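Local coordinates for titin (Homo sapiens, PDB 3LCY), which serves as a giant elastic scaffold of the muscle sarcomere, represented here by two tandem immunoglobulin domains from its A-band region, at residues M135-G140 with T159-K164. Residues are numbered along the deposited sequence; the frame is centred on the assembly and turned at random.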
# COMPACT_ATOMS: atom_id res chain seq x y z
N MET A 135 -8.78 -9.22 7.44
CA MET A 135 -10.07 -8.75 6.97
C MET A 135 -11.11 -9.82 7.17
O MET A 135 -10.87 -10.99 6.87
CB MET A 135 -9.97 -8.32 5.51
CG MET A 135 -9.07 -7.11 5.31
SD MET A 135 -8.69 -6.67 3.60
CE MET A 135 -7.25 -7.67 3.29
N THR A 136 -12.27 -9.44 7.70
CA THR A 136 -13.31 -10.43 7.95
C THR A 136 -14.70 -9.90 7.58
O THR A 136 -15.01 -8.73 7.79
CB THR A 136 -13.32 -10.87 9.43
OG1 THR A 136 -12.02 -11.33 9.81
CG2 THR A 136 -14.32 -11.99 9.64
N TRP A 137 -15.54 -10.79 7.04
CA TRP A 137 -16.92 -10.45 6.71
C TRP A 137 -17.90 -11.28 7.54
O TRP A 137 -17.68 -12.47 7.76
CB TRP A 137 -17.19 -10.66 5.22
CG TRP A 137 -16.66 -9.57 4.34
CD1 TRP A 137 -15.43 -9.50 3.76
CD2 TRP A 137 -17.36 -8.38 3.95
NE1 TRP A 137 -15.32 -8.34 3.03
CE2 TRP A 137 -16.49 -7.64 3.13
CE3 TRP A 137 -18.64 -7.87 4.21
CZ2 TRP A 137 -16.85 -6.42 2.56
CZ3 TRP A 137 -19.00 -6.66 3.65
CH2 TRP A 137 -18.11 -5.94 2.84
N PHE A 138 -18.97 -10.64 7.99
CA PHE A 138 -20.00 -11.32 8.75
C PHE A 138 -21.38 -11.08 8.15
O PHE A 138 -21.71 -9.95 7.78
CB PHE A 138 -20.02 -10.83 10.21
CG PHE A 138 -18.77 -11.13 10.98
CD1 PHE A 138 -18.65 -12.30 11.71
CD2 PHE A 138 -17.71 -10.24 10.98
CE1 PHE A 138 -17.50 -12.58 12.43
CE2 PHE A 138 -16.56 -10.51 11.69
CZ PHE A 138 -16.45 -11.68 12.42
N HIS A 139 -22.17 -12.14 8.04
CA HIS A 139 -23.59 -11.97 7.76
C HIS A 139 -24.35 -12.40 9.00
O HIS A 139 -24.49 -13.59 9.28
CB HIS A 139 -24.02 -12.79 6.55
CG HIS A 139 -25.46 -12.60 6.17
ND1 HIS A 139 -26.26 -13.63 5.74
CD2 HIS A 139 -26.24 -11.49 6.17
CE1 HIS A 139 -27.47 -13.17 5.48
NE2 HIS A 139 -27.48 -11.88 5.74
N GLY A 140 -24.84 -11.42 9.75
CA GLY A 140 -25.41 -11.68 11.05
C GLY A 140 -24.31 -12.06 12.01
O GLY A 140 -23.38 -11.28 12.25
N THR A 159 -11.17 -4.90 0.41
CA THR A 159 -11.74 -6.21 0.65
C THR A 159 -13.01 -6.35 -0.19
O THR A 159 -13.94 -5.55 -0.07
CB THR A 159 -12.05 -6.43 2.14
OG1 THR A 159 -12.77 -7.65 2.31
CG2 THR A 159 -12.86 -5.27 2.70
N HIS A 160 -13.03 -7.36 -1.05
CA HIS A 160 -14.08 -7.49 -2.05
C HIS A 160 -14.94 -8.73 -1.82
O HIS A 160 -14.46 -9.86 -1.95
CB HIS A 160 -13.48 -7.52 -3.45
CG HIS A 160 -14.49 -7.42 -4.55
ND1 HIS A 160 -14.86 -6.23 -5.13
CD2 HIS A 160 -15.21 -8.38 -5.18
CE1 HIS A 160 -15.76 -6.45 -6.07
NE2 HIS A 160 -15.99 -7.75 -6.12
N LEU A 161 -16.21 -8.52 -1.48
CA LEU A 161 -17.14 -9.61 -1.27
C LEU A 161 -18.11 -9.74 -2.45
O LEU A 161 -18.83 -8.80 -2.78
CB LEU A 161 -17.93 -9.42 0.02
CG LEU A 161 -19.10 -10.38 0.27
CD1 LEU A 161 -18.59 -11.81 0.43
CD2 LEU A 161 -19.91 -9.97 1.48
N VAL A 162 -18.16 -10.92 -3.02
CA VAL A 162 -19.10 -11.22 -4.07
C VAL A 162 -20.13 -12.32 -3.74
O VAL A 162 -19.82 -13.39 -3.35
CB VAL A 162 -18.37 -11.43 -5.42
CG1 VAL A 162 -17.21 -12.21 -5.27
CG2 VAL A 162 -19.20 -12.06 -6.38
N MET A 163 -21.39 -12.02 -3.88
CA MET A 163 -22.41 -12.95 -3.56
C MET A 163 -23.17 -13.34 -4.79
O MET A 163 -23.72 -12.54 -5.46
CB MET A 163 -23.30 -12.40 -2.47
CG MET A 163 -22.65 -12.46 -1.12
SD MET A 163 -23.36 -11.59 0.23
CE MET A 163 -24.11 -10.25 -0.56
N LYS A 164 -23.20 -14.62 -5.08
CA LYS A 164 -23.87 -15.11 -6.25
C LYS A 164 -25.30 -15.42 -6.01
O LYS A 164 -25.64 -15.95 -5.02
CB LYS A 164 -23.19 -16.35 -6.74
CG LYS A 164 -22.52 -16.16 -8.02
CD LYS A 164 -21.90 -17.41 -8.56
CE LYS A 164 -20.45 -17.56 -8.20
NZ LYS A 164 -19.93 -18.87 -8.66
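W137 meets T159 and L161 across the interior of the second immunoglobulin domain, a worked example of how an I-set sandwich locks its core tryptophan between two sheets. Strand 135-139 belongs to one sheet and strand 159-163 to the other; their axes come within 8.7 Å and run roughly alike in direction, and it is mainly side chains that fill the space between them. The indole reaches across and offers different surfaces to two neighbours. At its edge, NE1 of W137 donates to OG1 of T159 over 2.7 Å. The N-H...O angle is 154°, and the oxygen lies close to the ring plane. T159 presents that hydroxyl by holding OG1 trans to its own main-chain nitrogen (chi1 172°). L161 instead covers a face: its CB lies above the middle of the indole, while CD2 of L161 makes a CH-pi contact 4.0 Å from the centroid of the six-membered ring of W137. M135, bent at its last torsion, brings its SD to 3.7 Å from CB of T159, the two side chains passing in opposite directions. V125 and V177 also pack against both W137 and T159, and L144 touches the indole. The T159 hydroxyl has a further hydrogen-bond partner in N154 OD1 on the adjacent strand. The buried indole N-H is thus satisfied by a hydroxyl that is itself anchored; edge bond and face packing together should restrict both slide and rotation of the ring, making the indole one of the links between the two sheets.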